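Local structure of homoserine O-acetyltransferase (Bacillus anthracis str. 'Ames Ancestor', 3I1I) at residues T24-M29 against D118-D123; I45-Y50 against S55-K60; S297-A302 against V330-K335; N84-I89 against F368-V373. The protein probably transfers an acetyl group to the side-chain hydroxyl of homoserine, using an alpha/beta hydrolase fold. All blocks are in the same frame, centred on the assembly; numbering follows the deposited sequence.

Contact 1: T24-M29 against D118-D123; sequences TIPVQM and DEYAMD
Ile-25 and Tyr-120 reach for each other from opposite directions, and the apolar part of the contact lies almost wholly between these two side chains. The phenol oxygen is the foremost atom of the tyrosine: Tyr-120 OH sits 3.5 Å from Ile-25 CB and 3.6 Å from Ile-25 CG2. With CG1 of Ile-25 placed between its own backbone nitrogen and carbonyl carbon (chi1 57°), the other branch also turns to the ring, and Ile-25 CD1 comes to 4.1 Å from Tyr-120 CZ on an oblique approach. Pro-26 adds only a marginal touch, its CD standing 4.4 Å from Tyr-120 OH.

The polar part runs through one water. Tyr-120 OH donates to it over 2.8 Å, and the water, lying at the edge of the ring and in its plane, donates onward to Pro-26 O at a rather short 2.5 Å. Behind the ring, Asp-123 N binds Tyr-120 O at 2.9 Å and closes the turn that presents the tyrosine, while Phe-124 meets the same ring edge-to-face. The backbone of Ile-25 pairs with Tyr-17 of strand 10-18.

The chemistry is that of a buried hydroxyl pressed against aliphatic carbon: it donates a hydrogen bond to a water, and that water ties the loop to a strand carbonyl that the tyrosine does not bond directly.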
loop_
_atom_site.group_PDB
_atom_site.type_symbol
_atom_site.label_atom_id
_atom_site.label_comp_id
_atom_site.label_asym_id
_atom_site.label_seq_id
_atom_site.Cartn_x
_atom_site.Cartn_y
_atom_site.Cartn_z
ATOM N N THR A 24 -24.003 19.860 10.018
ATOM C CA THR A 24 -23.800 21.292 10.224
ATOM C C THR A 24 -22.880 21.535 11.413
ATOM O O THR A 24 -23.180 21.090 12.510
ATOM C CB THR A 24 -25.154 22.063 10.368
ATOM O OG1 THR A 24 -25.930 21.888 9.166
ATOM C CG2 THR A 24 -24.927 23.562 10.586
ATOM N N ILE A 25 -21.739 22.193 11.190
ATOM C CA ILE A 25 -20.821 22.517 12.268
ATOM C C ILE A 25 -20.201 23.883 11.964
ATOM O O ILE A 25 -20.267 24.347 10.831
ATOM C CB ILE A 25 -19.702 21.417 12.440
ATOM C CG1 ILE A 25 -18.909 21.220 11.132
ATOM C CG2 ILE A 25 -20.295 20.097 12.882
ATOM C CD1 ILE A 25 -17.506 20.618 11.304
ATOM N N PRO A 26 -19.659 24.561 12.983
ATOM C CA PRO A 26 -18.805 25.725 12.720
ATOM C C PRO A 26 -17.493 25.334 12.007
ATOM O O PRO A 26 -16.879 24.307 12.327
ATOM C CB PRO A 26 -18.484 26.286 14.135
ATOM C CG PRO A 26 -19.466 25.661 15.062
ATOM C CD PRO A 26 -19.937 24.376 14.425
ATOM N N VAL A 27 -17.056 26.192 11.096
ATOM C CA VAL A 27 -15.811 25.987 10.367
ATOM C C VAL A 27 -15.013 27.290 10.295
ATOM O O VAL A 27 -15.583 28.375 10.368
ATOM C CB VAL A 27 -16.103 25.512 8.915
ATOM C CG1 VAL A 27 -16.894 24.174 8.913
ATOM C CG2 VAL A 27 -16.857 26.553 8.195
ATOM N N GLN A 28 -13.701 27.163 10.142
ATOM C CA GLN A 28 -12.811 28.285 9.857
ATOM C C GLN A 28 -11.903 27.876 8.701
ATOM O O GLN A 28 -11.741 26.702 8.417
ATOM C CB GLN A 28 -11.949 28.624 11.059
ATOM C CG GLN A 28 -11.212 27.394 11.614
ATOM C CD GLN A 28 -10.255 27.688 12.761
ATOM O OE1 GLN A 28 -10.320 28.740 13.386
ATOM N NE2 GLN A 28 -9.330 26.749 13.014
HETATM N N MSE A 29 -11.277 28.867 8.085
HETATM C CA MSE A 29 -10.515 28.684 6.888
HETATM C C MSE A 29 -9.465 29.775 6.779
HETATM O O MSE A 29 -9.791 30.945 6.665
HETATM C CB MSE A 29 -11.456 28.745 5.693
HETATM C CG MSE A 29 -10.822 28.316 4.374
HETATM SE SE MSE A 29 -12.077 28.593 2.900
HETATM C CE MSE A 29 -12.002 26.894 2.088
ATOM N N ASP A 118 -14.242 18.021 23.174
ATOM C CA ASP A 118 -13.286 17.036 22.682
ATOM C C ASP A 118 -13.082 17.189 21.179
ATOM O O ASP A 118 -13.918 17.773 20.458
ATOM C CB ASP A 118 -13.799 15.619 22.946
ATOM C CG ASP A 118 -13.964 15.310 24.438
ATOM O OD1 ASP A 118 -13.056 15.655 25.230
ATOM O OD2 ASP A 118 -14.993 14.692 24.809
ATOM N N GLU A 119 -11.974 16.626 20.708
ATOM C CA GLU A 119 -11.678 16.586 19.281
ATOM C C GLU A 119 -12.741 15.795 18.568
ATOM O O GLU A 119 -13.275 14.858 19.126
ATOM C CB GLU A 119 -10.316 15.970 19.027
ATOM C CG GLU A 119 -9.221 16.942 19.325
ATOM C CD GLU A 119 -7.835 16.332 19.260
ATOM O OE1 GLU A 119 -7.700 15.101 18.983
ATOM O OE2 GLU A 119 -6.878 17.120 19.491
ATOM N N TYR A 120 -13.072 16.217 17.353
ATOM C CA TYR A 120 -14.011 15.492 16.508
ATOM C C TYR A 120 -13.539 14.058 16.247
ATOM O O TYR A 120 -14.338 13.117 16.269
ATOM C CB TYR A 120 -14.166 16.200 15.161
ATOM C CG TYR A 120 -15.069 17.412 15.180
ATOM C CD1 TYR A 120 -16.445 17.263 15.180
ATOM C CD2 TYR A 120 -14.556 18.697 15.158
ATOM C CE1 TYR A 120 -17.283 18.347 15.192
ATOM C CE2 TYR A 120 -15.393 19.791 15.166
ATOM C CZ TYR A 120 -16.760 19.601 15.181
ATOM O OH TYR A 120 -17.624 20.659 15.161
ATOM N N ALA A 121 -12.243 13.905 15.984
ATOM C CA ALA A 121 -11.697 12.621 15.594
ATOM C C ALA A 121 -12.537 12.032 14.449
ATOM O O ALA A 121 -12.934 12.769 13.544
ATOM C CB ALA A 121 -11.606 11.686 16.816
HETATM N N MSE A 122 -12.841 10.737 14.494
HETATM C CA MSE A 122 -13.651 10.092 13.447
HETATM C C MSE A 122 -15.127 10.485 13.460
HETATM O O MSE A 122 -15.890 10.090 12.550
HETATM C CB MSE A 122 -13.506 8.569 13.485
HETATM C CG MSE A 122 -12.080 8.088 13.273
HETATM SE SE MSE A 122 -11.167 8.890 11.710
HETATM C CE MSE A 122 -12.424 8.326 10.333
ATOM N N ASP A 123 -15.542 11.294 14.435
ATOM C CA ASP A 123 -16.842 11.942 14.334
ATOM C C ASP A 123 -16.831 13.129 13.353
ATOM O O ASP A 123 -17.886 13.699 13.066
ATOM C CB ASP A 123 -17.359 12.379 15.712
ATOM C CG ASP A 123 -18.785 12.957 15.651
ATOM O OD1 ASP A 123 -19.673 12.290 15.082
ATOM O OD2 ASP A 123 -19.002 14.098 16.127
HETATM O O HOH W 1 -16.528 23.102 14.471
#

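Contact 2: I45-Y50 against S55-K60; sequences ILICHY and SHAAGK
Ser-55 OG is gripped by two charged side chains, Lys-9 through NZ and Glu-32 through OE1, which fix the start of segment 55-60 beside His-49. The backbone nitrogen of the same serine is bound by Asp-92, and it lies 3.8 Å from His-49 CD2, an oblique approach to the imidazole that amounts to van der Waals contact.

The imidazole is held at both nitrogens. His-49 ND1 donates to Tyr-50 O over 2.7 Å, with an N-H...O angle of 156°; the acceptor lies in the ring plane, although the donor is tilted 30° from the carbonyl plane. NE2 accepts from the backbone of Asn-93. The first torsion of His-49, chi1 84°, sets CG between the backbone nitrogen and the carbonyl carbon, with ND1 within bonding range of the next carbonyl, Tyr-50 O.

The rest of the contact is aliphatic: Ile-47 CG2 meets Ala-57 CB at 4.1 Å. The small methyl is brought there by an inverse gamma turn centred on His-56, in which Ala-57 N bonds to Ser-55 O at 2.7 Å. Cys-90 of strand 87-91 touches both Ile-47 and Ala-57.

The arrangement is that of a central parallel strand of the alpha/beta hydrolase sheet running out into its C-terminal loop, the region that in relatives commonly contributes to the oxyanion hole.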
loop_
_atom_site.group_PDB
_atom_site.type_symbol
_atom_site.label_atom_id
_atom_site.label_comp_id
_atom_site.label_asym_id
_atom_site.label_seq_id
_atom_site.Cartn_x
_atom_site.Cartn_y
_atom_site.Cartn_z
ATOM N N ILE A 45 -8.318 36.229 -9.121
ATOM C CA ILE A 45 -7.979 34.848 -9.454
ATOM C C ILE A 45 -7.918 34.052 -8.166
ATOM O O ILE A 45 -7.179 34.408 -7.256
ATOM C CB ILE A 45 -6.616 34.765 -10.163
ATOM C CG1 ILE A 45 -6.657 35.582 -11.466
ATOM C CG2 ILE A 45 -6.268 33.328 -10.430
ATOM C CD1 ILE A 45 -5.365 35.547 -12.368
ATOM N N LEU A 46 -8.704 32.996 -8.073
ATOM C CA LEU A 46 -8.676 32.120 -6.914
ATOM C C LEU A 46 -7.819 30.915 -7.252
ATOM O O LEU A 46 -8.036 30.308 -8.283
ATOM C CB LEU A 46 -10.104 31.679 -6.550
ATOM C CG LEU A 46 -10.237 30.676 -5.397
ATOM C CD1 LEU A 46 -9.640 31.216 -4.080
ATOM C CD2 LEU A 46 -11.688 30.231 -5.245
ATOM N N ILE A 47 -6.820 30.628 -6.411
ATOM C CA ILE A 47 -5.911 29.481 -6.519
ATOM C C ILE A 47 -6.307 28.480 -5.437
ATOM O O ILE A 47 -6.521 28.842 -4.281
ATOM C CB ILE A 47 -4.439 29.878 -6.193
ATOM C CG1 ILE A 47 -3.933 31.012 -7.088
ATOM C CG2 ILE A 47 -3.477 28.684 -6.338
ATOM C CD1 ILE A 47 -3.903 30.717 -8.531
ATOM N N CYS A 48 -6.385 27.210 -5.797
ATOM C CA CYS A 48 -6.747 26.164 -4.854
ATOM C C CYS A 48 -5.559 25.238 -4.671
ATOM O O CYS A 48 -4.898 24.878 -5.655
ATOM C CB CYS A 48 -7.890 25.378 -5.423
ATOM S SG CYS A 48 -9.293 26.412 -5.856
ATOM N N HIS A 49 -5.316 24.818 -3.433
ATOM C CA HIS A 49 -4.129 24.035 -3.121
ATOM C C HIS A 49 -4.293 22.510 -3.215
ATOM O O HIS A 49 -5.404 21.992 -3.188
ATOM C CB HIS A 49 -3.509 24.507 -1.798
ATOM C CG HIS A 49 -4.106 23.918 -0.561
ATOM N ND1 HIS A 49 -3.957 22.592 -0.215
ATOM C CD2 HIS A 49 -4.733 24.508 0.484
ATOM C CE1 HIS A 49 -4.520 22.381 0.964
ATOM N NE2 HIS A 49 -4.982 23.534 1.419
ATOM N N TYR A 50 -3.174 21.815 -3.377
ATOM C CA TYR A 50 -3.186 20.368 -3.573
ATOM C C TYR A 50 -3.073 19.629 -2.223
ATOM O O TYR A 50 -2.891 20.257 -1.184
ATOM C CB TYR A 50 -2.083 19.896 -4.569
ATOM C CG TYR A 50 -0.673 20.247 -4.192
ATOM C CD1 TYR A 50 0.095 19.379 -3.423
ATOM C CD2 TYR A 50 -0.108 21.469 -4.572
ATOM C CE1 TYR A 50 1.417 19.698 -3.042
ATOM C CE2 TYR A 50 1.200 21.804 -4.215
ATOM C CZ TYR A 50 1.955 20.897 -3.459
ATOM O OH TYR A 50 3.228 21.203 -3.109
ATOM N N SER A 55 -2.663 27.254 2.024
ATOM C CA SER A 55 -2.976 28.509 1.341
ATOM C C SER A 55 -1.739 29.242 0.757
ATOM O O SER A 55 -1.877 30.146 -0.066
ATOM C CB SER A 55 -3.709 29.453 2.311
ATOM O OG SER A 55 -2.800 29.932 3.308
ATOM N N HIS A 56 -0.546 28.842 1.188
ATOM C CA HIS A 56 0.693 29.530 0.825
ATOM C C HIS A 56 1.152 29.228 -0.585
ATOM O O HIS A 56 2.136 28.543 -0.810
ATOM C CB HIS A 56 1.806 29.173 1.824
ATOM C CG HIS A 56 2.920 30.166 1.846
ATOM N ND1 HIS A 56 2.698 31.528 1.751
ATOM C CD2 HIS A 56 4.259 30.003 1.983
ATOM C CE1 HIS A 56 3.864 32.154 1.796
ATOM N NE2 HIS A 56 4.824 31.250 1.942
ATOM N N ALA A 57 0.400 29.747 -1.539
ATOM C CA ALA A 57 0.684 29.540 -2.946
ATOM C C ALA A 57 1.885 30.361 -3.427
ATOM O O ALA A 57 2.487 30.024 -4.429
ATOM C CB ALA A 57 -0.553 29.898 -3.793
ATOM N N ALA A 58 2.183 31.471 -2.758
ATOM C CA ALA A 58 3.283 32.355 -3.208
ATOM C C ALA A 58 3.856 33.207 -2.084
ATOM O O ALA A 58 3.274 33.363 -0.995
ATOM C CB ALA A 58 2.828 33.249 -4.380
ATOM N N GLY A 59 5.055 33.713 -2.346
ATOM C CA GLY A 59 5.694 34.666 -1.459
ATOM C C GLY A 59 6.146 34.022 -0.175
ATOM O O GLY A 59 6.367 32.803 -0.123
ATOM N N LYS A 60 6.321 34.882 0.838
ATOM C CA LYS A 60 6.858 34.483 2.140
ATOM C C LYS A 60 6.166 35.210 3.252
ATOM O O LYS A 60 5.713 36.342 3.077
ATOM C CB LYS A 60 8.334 34.820 2.250
ATOM C CG LYS A 60 9.192 34.517 1.032
ATOM C CD LYS A 60 10.669 34.576 1.424
ATOM C CE LYS A 60 11.591 34.183 0.291
ATOM N NZ LYS A 60 12.989 33.862 0.749
#

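Contact 3: S297-A302 against V330-K335; sequences SSLEEA and VDLLQK
Leu-332, which loses the most surface here, is directed at the first turn of helix 299-304 and meets two of its side chains. Glu-300 comes next. Its chain crosses the leucine at a slant, Glu-300 CG lying 4.2 Å from both Leu-332 CD1 and Leu-332 CD2. A bend at chi2 (58°) folds the carboxylate back, so that Glu-300 OE1 stands 3.6 Å from Leu-332 CD1; as this glutamate occupies two conformations, these approaches describe one of them. Leu-299 contributes the smaller apolar touch, its CD2 to Leu-332 CD1 at 4.2 Å.

The turn carrying Leu-299 and Glu-300 is pinned from its start. Ser-298 is the N-cap, its OG accepting from Glu-301 N at 3.0 Å. Glu-301 OE1 in turn takes Ser-297 N at 2.9 Å and Ser-297 OG at 2.8 Å, from opposite faces of its carboxylate plane. On the other helix, Lys-335 NZ bridges to Asp-331 OD2 over 2.7 Å, one turn apart.

This is a surface contact between two helices: beneath it, Val-330 and Leu-333 of helix 324-335 pack on strands 309-313 and 340-342, while Leu-299 leans on Ile-292 in the loop that leads into the shorter helix.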
loop_
_atom_site.group_PDB
_atom_site.type_symbol
_atom_site.label_atom_id
_atom_site.label_comp_id
_atom_site.label_asym_id
_atom_site.label_seq_id
_atom_site.Cartn_x
_atom_site.Cartn_y
_atom_site.Cartn_z
ATOM N N SER A 297 -26.971 13.210 -13.641
ATOM C CA SER A 297 -27.296 11.954 -14.286
ATOM C C SER A 297 -26.132 11.427 -15.085
ATOM O O SER A 297 -26.108 10.280 -15.417
ATOM C CB SER A 297 -28.522 12.112 -15.191
ATOM O OG SER A 297 -28.314 13.111 -16.150
ATOM N N SER A 298 -25.166 12.273 -15.400
ATOM C CA SER A 298 -23.952 11.833 -16.094
ATOM C C SER A 298 -22.903 12.937 -16.081
ATOM O O SER A 298 -23.210 14.111 -15.755
ATOM C CB SER A 298 -24.269 11.545 -17.555
ATOM O OG SER A 298 -24.562 12.758 -18.263
ATOM N N LEU A 299 -21.681 12.569 -16.469
ATOM C CA LEU A 299 -20.608 13.539 -16.642
ATOM C C LEU A 299 -21.030 14.612 -17.631
ATOM O O LEU A 299 -20.817 15.793 -17.368
ATOM C CB LEU A 299 -19.332 12.852 -17.112
ATOM C CG LEU A 299 -18.109 13.745 -17.315
ATOM C CD1 LEU A 299 -17.762 14.532 -16.032
ATOM C CD2 LEU A 299 -16.915 12.904 -17.793
ATOM N N GLU A 300 -21.646 14.196 -18.742
ATOM C CA GLU A 300 -22.150 15.088 -19.774
ATOM C C GLU A 300 -23.083 16.168 -19.149
ATOM O O GLU A 300 -23.004 17.374 -19.441
ATOM C CB GLU A 300 -22.901 14.250 -20.829
ATOM C CG GLU A 300 -22.078 13.060 -21.504
ATOM C CD GLU A 300 -21.492 11.951 -20.561
ATOM O OE1 GLU A 300 -20.325 11.501 -20.753
ATOM O OE2 GLU A 300 -22.173 11.503 -19.644
ATOM N N GLU A 301 -23.972 15.729 -18.283
ATOM C CA GLU A 301 -24.862 16.684 -17.656
ATOM C C GLU A 301 -24.104 17.636 -16.747
ATOM O O GLU A 301 -24.350 18.816 -16.786
ATOM C CB GLU A 301 -26.012 16.027 -16.884
ATOM C CG GLU A 301 -27.108 17.071 -16.551
ATOM C CD GLU A 301 -27.972 16.754 -15.341
ATOM O OE1 GLU A 301 -28.043 15.563 -14.930
ATOM O OE2 GLU A 301 -28.597 17.730 -14.834
ATOM N N ALA A 302 -23.181 17.135 -15.938
ATOM C CA ALA A 302 -22.426 17.994 -15.032
ATOM C C ALA A 302 -21.751 19.096 -15.860
ATOM O O ALA A 302 -21.823 20.268 -15.524
ATOM C CB ALA A 302 -21.393 17.180 -14.214
ATOM N N VAL A 330 -12.816 17.688 -22.434
ATOM C CA VAL A 330 -12.701 18.819 -23.334
ATOM C C VAL A 330 -13.519 18.570 -24.598
ATOM O O VAL A 330 -14.202 19.476 -25.145
ATOM C CB VAL A 330 -11.200 19.147 -23.571
ATOM C CG1 VAL A 330 -10.949 19.937 -24.891
ATOM C CG2 VAL A 330 -10.639 19.883 -22.280
ATOM N N ASP A 331 -13.510 17.326 -25.046
ATOM C CA ASP A 331 -14.303 16.982 -26.193
ATOM C C ASP A 331 -15.793 17.200 -25.920
ATOM O O ASP A 331 -16.511 17.803 -26.766
ATOM C CB ASP A 331 -14.029 15.562 -26.657
ATOM C CG ASP A 331 -14.660 15.276 -28.004
ATOM O OD1 ASP A 331 -14.398 15.995 -28.987
ATOM O OD2 ASP A 331 -15.461 14.336 -28.097
ATOM N N LEU A 332 -16.259 16.749 -24.745
ATOM C CA LEU A 332 -17.664 16.950 -24.392
ATOM C C LEU A 332 -18.005 18.433 -24.347
ATOM O O LEU A 332 -19.010 18.863 -24.897
ATOM C CB LEU A 332 -18.027 16.272 -23.069
ATOM C CG LEU A 332 -17.949 14.739 -23.084
ATOM C CD1 LEU A 332 -18.059 14.157 -21.650
ATOM C CD2 LEU A 332 -18.972 14.118 -24.065
ATOM N N LEU A 333 -17.166 19.231 -23.724
ATOM C CA LEU A 333 -17.426 20.676 -23.667
ATOM C C LEU A 333 -17.466 21.314 -25.060
ATOM O O LEU A 333 -18.316 22.158 -25.328
ATOM C CB LEU A 333 -16.383 21.390 -22.803
ATOM C CG LEU A 333 -16.531 21.257 -21.286
ATOM C CD1 LEU A 333 -15.186 21.618 -20.596
ATOM C CD2 LEU A 333 -17.756 22.114 -20.725
ATOM N N GLN A 334 -16.566 20.918 -25.954
ATOM C CA GLN A 334 -16.555 21.477 -27.308
ATOM C C GLN A 334 -17.822 21.103 -28.051
ATOM O O GLN A 334 -18.401 21.929 -28.715
ATOM C CB GLN A 334 -15.332 21.035 -28.090
ATOM C CG GLN A 334 -14.066 21.682 -27.594
ATOM C CD GLN A 334 -12.809 21.117 -28.215
ATOM O OE1 GLN A 334 -12.869 20.233 -29.041
ATOM N NE2 GLN A 334 -11.659 21.634 -27.813
ATOM N N LYS A 335 -18.294 19.879 -27.910
ATOM C CA LYS A 335 -19.529 19.506 -28.581
ATOM C C LYS A 335 -20.764 20.218 -28.022
ATOM O O LYS A 335 -21.776 20.281 -28.681
ATOM C CB LYS A 335 -19.726 18.010 -28.549
ATOM C CG LYS A 335 -18.512 17.302 -29.117
ATOM C CD LYS A 335 -18.856 16.273 -30.112
ATOM C CE LYS A 335 -18.496 14.844 -29.650
ATOM N NZ LYS A 335 -17.156 14.443 -30.237
#

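Contact 4: N84-I89 against F368-V373; sequences NQYFVI and FLNRKV
Tyr-86 and Leu-369, on the last turn of helix 362-370, set out toward each other, and their side chains meet at a slant. Tyr-86 CG lies anti to its carbonyl carbon and beside the backbone nitrogen (chi1 -66°), which sends the phenol toward Leu-369. The leucine methyl CD1 lies 4.4 Å from Tyr-86 CE2 on an oblique approach, while Leu-369 CB is 4.0 Å from Tyr-86 OH. The phenol oxygen thus travels past the leucine side chain to its backbone, reaching 3.3 Å from Leu-369 O. That carbonyl, near the C-terminal end of the helix, accepts from His-149 NE2, and the imidazole of His-149 also meets the tyrosine ring with the planes inclined at about 35°.

One face of the tyrosine is covered from within its own segment: Gln-85 CB stands 4.2 Å above the ring plane, displaced toward the rim. Gln-85 and Asn-370 come together beside the pair at the surface. The amides approach without bonding, Gln-85 NE2 being 4.2 Å from Asn-370 OD1, and the asparagine oxygen is 4.1 Å from Tyr-86 OH.

Ile-45 of strand 44-48 touches both Tyr-86 and Leu-369. Phe-368, one residue earlier, packs on strands 174-178 and 309-313. The whole is the layered packing of an alpha/beta hydrolase, in which the C-terminal helix packs against the parallel strands and meets the residues that lead into strand 87-91.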
loop_
_atom_site.group_PDB
_atom_site.type_symbol
_atom_site.label_atom_id
_atom_site.label_comp_id
_atom_site.label_asym_id
_atom_site.label_seq_id
_atom_site.Cartn_x
_atom_site.Cartn_y
_atom_site.Cartn_z
ATOM N N ASN A 84 0.919 42.410 -10.395
ATOM C CA ASN A 84 0.725 43.840 -10.717
ATOM C C ASN A 84 -0.608 44.058 -11.409
ATOM O O ASN A 84 -1.023 45.183 -11.612
ATOM C CB ASN A 84 1.802 44.396 -11.650
ATOM C CG ASN A 84 3.148 44.358 -11.056
ATOM O OD1 ASN A 84 3.315 44.619 -9.863
ATOM N ND2 ASN A 84 4.148 44.035 -11.879
ATOM N N GLN A 85 -1.270 42.988 -11.803
ATOM C CA GLN A 85 -2.518 43.092 -12.555
ATOM C C GLN A 85 -3.687 42.398 -11.897
ATOM O O GLN A 85 -4.817 42.861 -11.999
ATOM C CB GLN A 85 -2.278 42.450 -13.878
ATOM C CG GLN A 85 -3.223 42.885 -14.914
ATOM C CD GLN A 85 -2.847 42.309 -16.251
ATOM O OE1 GLN A 85 -1.647 42.183 -16.583
ATOM N NE2 GLN A 85 -3.868 41.951 -17.042
ATOM N N TYR A 86 -3.431 41.293 -11.209
ATOM C CA TYR A 86 -4.504 40.496 -10.626
ATOM C C TYR A 86 -4.461 40.504 -9.091
ATOM O O TYR A 86 -3.399 40.639 -8.462
ATOM C CB TYR A 86 -4.426 39.055 -11.145
ATOM C CG TYR A 86 -4.695 38.952 -12.621
ATOM C CD1 TYR A 86 -5.929 39.259 -13.110
ATOM C CD2 TYR A 86 -3.708 38.554 -13.525
ATOM C CE1 TYR A 86 -6.210 39.201 -14.440
ATOM C CE2 TYR A 86 -3.982 38.487 -14.891
ATOM C CZ TYR A 86 -5.246 38.811 -15.335
ATOM O OH TYR A 86 -5.608 38.770 -16.665
ATOM N N PHE A 87 -5.637 40.349 -8.498
ATOM C CA PHE A 87 -5.746 40.151 -7.070
ATOM C C PHE A 87 -5.895 38.644 -6.893
ATOM O O PHE A 87 -6.895 38.066 -7.320
ATOM C CB PHE A 87 -6.974 40.895 -6.554
ATOM C CG PHE A 87 -7.193 40.751 -5.094
ATOM C CD1 PHE A 87 -6.256 41.237 -4.199
ATOM C CD2 PHE A 87 -8.314 40.141 -4.615
ATOM C CE1 PHE A 87 -6.437 41.115 -2.851
ATOM C CE2 PHE A 87 -8.520 40.011 -3.248
ATOM C CZ PHE A 87 -7.574 40.503 -2.362
ATOM N N VAL A 88 -4.917 38.001 -6.266
ATOM C CA VAL A 88 -4.886 36.543 -6.192
ATOM C C VAL A 88 -5.204 36.069 -4.786
ATOM O O VAL A 88 -4.647 36.600 -3.834
ATOM C CB VAL A 88 -3.499 36.014 -6.616
ATOM C CG1 VAL A 88 -3.412 34.470 -6.468
ATOM C CG2 VAL A 88 -3.160 36.476 -8.034
ATOM N N ILE A 89 -6.115 35.091 -4.653
ATOM C CA ILE A 89 -6.496 34.544 -3.348
ATOM C C ILE A 89 -6.215 33.041 -3.298
ATOM O O ILE A 89 -6.361 32.330 -4.286
ATOM C CB ILE A 89 -8.023 34.696 -3.071
ATOM C CG1 ILE A 89 -8.485 36.127 -3.342
ATOM C CG2 ILE A 89 -8.383 34.219 -1.615
ATOM C CD1 ILE A 89 -10.035 36.310 -3.341
ATOM N N PHE A 368 -3.950 32.425 -21.712
ATOM C CA PHE A 368 -5.310 32.052 -21.386
ATOM C C PHE A 368 -5.985 33.063 -20.453
ATOM O O PHE A 368 -7.157 33.402 -20.633
ATOM C CB PHE A 368 -5.319 30.667 -20.758
ATOM C CG PHE A 368 -6.658 30.065 -20.677
ATOM C CD1 PHE A 368 -7.257 29.554 -21.800
ATOM C CD2 PHE A 368 -7.330 29.997 -19.483
ATOM C CE1 PHE A 368 -8.529 28.972 -21.737
ATOM C CE2 PHE A 368 -8.601 29.423 -19.423
ATOM C CZ PHE A 368 -9.187 28.914 -20.548
ATOM N N LEU A 369 -5.231 33.582 -19.497
ATOM C CA LEU A 369 -5.736 34.625 -18.612
ATOM C C LEU A 369 -6.078 35.909 -19.379
ATOM O O LEU A 369 -6.886 36.708 -18.921
ATOM C CB LEU A 369 -4.731 34.921 -17.506
ATOM C CG LEU A 369 -4.557 33.792 -16.496
ATOM C CD1 LEU A 369 -3.444 34.157 -15.495
ATOM C CD2 LEU A 369 -5.912 33.447 -15.780
ATOM N N ASN A 370 -5.484 36.078 -20.554
ATOM C CA ASN A 370 -5.752 37.219 -21.411
ATOM C C ASN A 370 -6.726 36.986 -22.548
ATOM O O ASN A 370 -7.062 37.901 -23.234
ATOM C CB ASN A 370 -4.432 37.726 -21.976
ATOM C CG ASN A 370 -3.634 38.427 -20.932
ATOM O OD1 ASN A 370 -4.079 39.453 -20.419
ATOM N ND2 ASN A 370 -2.482 37.868 -20.556
ATOM N N ARG A 371 -7.188 35.771 -22.761
ATOM C CA ARG A 371 -8.185 35.546 -23.787
ATOM C C ARG A 371 -9.580 35.926 -23.245
ATOM O O ARG A 371 -9.878 35.727 -22.059
ATOM C CB ARG A 371 -8.133 34.093 -24.219
ATOM C CG ARG A 371 -9.173 33.675 -25.213
ATOM C CD ARG A 371 -9.174 32.179 -25.301
ATOM N NE ARG A 371 -7.877 31.684 -25.777
ATOM C CZ ARG A 371 -7.517 31.649 -27.062
ATOM N NH1 ARG A 371 -8.368 32.057 -28.010
ATOM N NH2 ARG A 371 -6.309 31.186 -27.409
ATOM N N LYS A 372 -10.420 36.468 -24.123
ATOM C CA LYS A 372 -11.751 36.917 -23.727
ATOM C C LYS A 372 -12.724 35.746 -23.512
ATOM O O LYS A 372 -12.606 34.688 -24.125
ATOM C CB LYS A 372 -12.320 37.897 -24.762
ATOM C CG LYS A 372 -12.856 37.235 -26.025
ATOM C CD LYS A 372 -13.324 38.281 -27.055
ATOM C CE LYS A 372 -14.332 37.681 -28.029
ATOM N NZ LYS A 372 -15.685 37.497 -27.381
ATOM N N VAL A 373 -13.693 35.971 -22.637
ATOM C CA VAL A 373 -14.685 34.967 -22.289
ATOM C C VAL A 373 -15.623 34.741 -23.477
ATOM O O VAL A 373 -16.100 35.682 -24.094
ATOM C CB VAL A 373 -15.447 35.364 -21.007
ATOM C CG1 VAL A 373 -16.571 34.307 -20.643
ATOM C CG2 VAL A 373 -14.429 35.544 -19.885
#

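Overall arrangement
Contacts 1, 2 and 4 all reach the eight-stranded mixed sheet, through strands 24-34, 44-48 and 87-91. Contacts 2 and 4 touch, with centres about 15 Å apart: the strands are parallel neighbours, and Ile-47 N lies 2.8 Å from Ile-89 O, probably a hydrogen bond. Contact 1 lies on the first half of strand 24-34, its centre about 24 Å from that of contact 2. Contact 3 stands apart at the far edge, its nearest atoms about 9 Å from contact 4 and about 21 Å from contact 1. Near contact 2 lies the probable nucleophile elbow carrying Ser-155, which with His-351 and Asp-318 has the geometry of a catalytic triad; the Ile-47 side chain comes near the elbow without touching it.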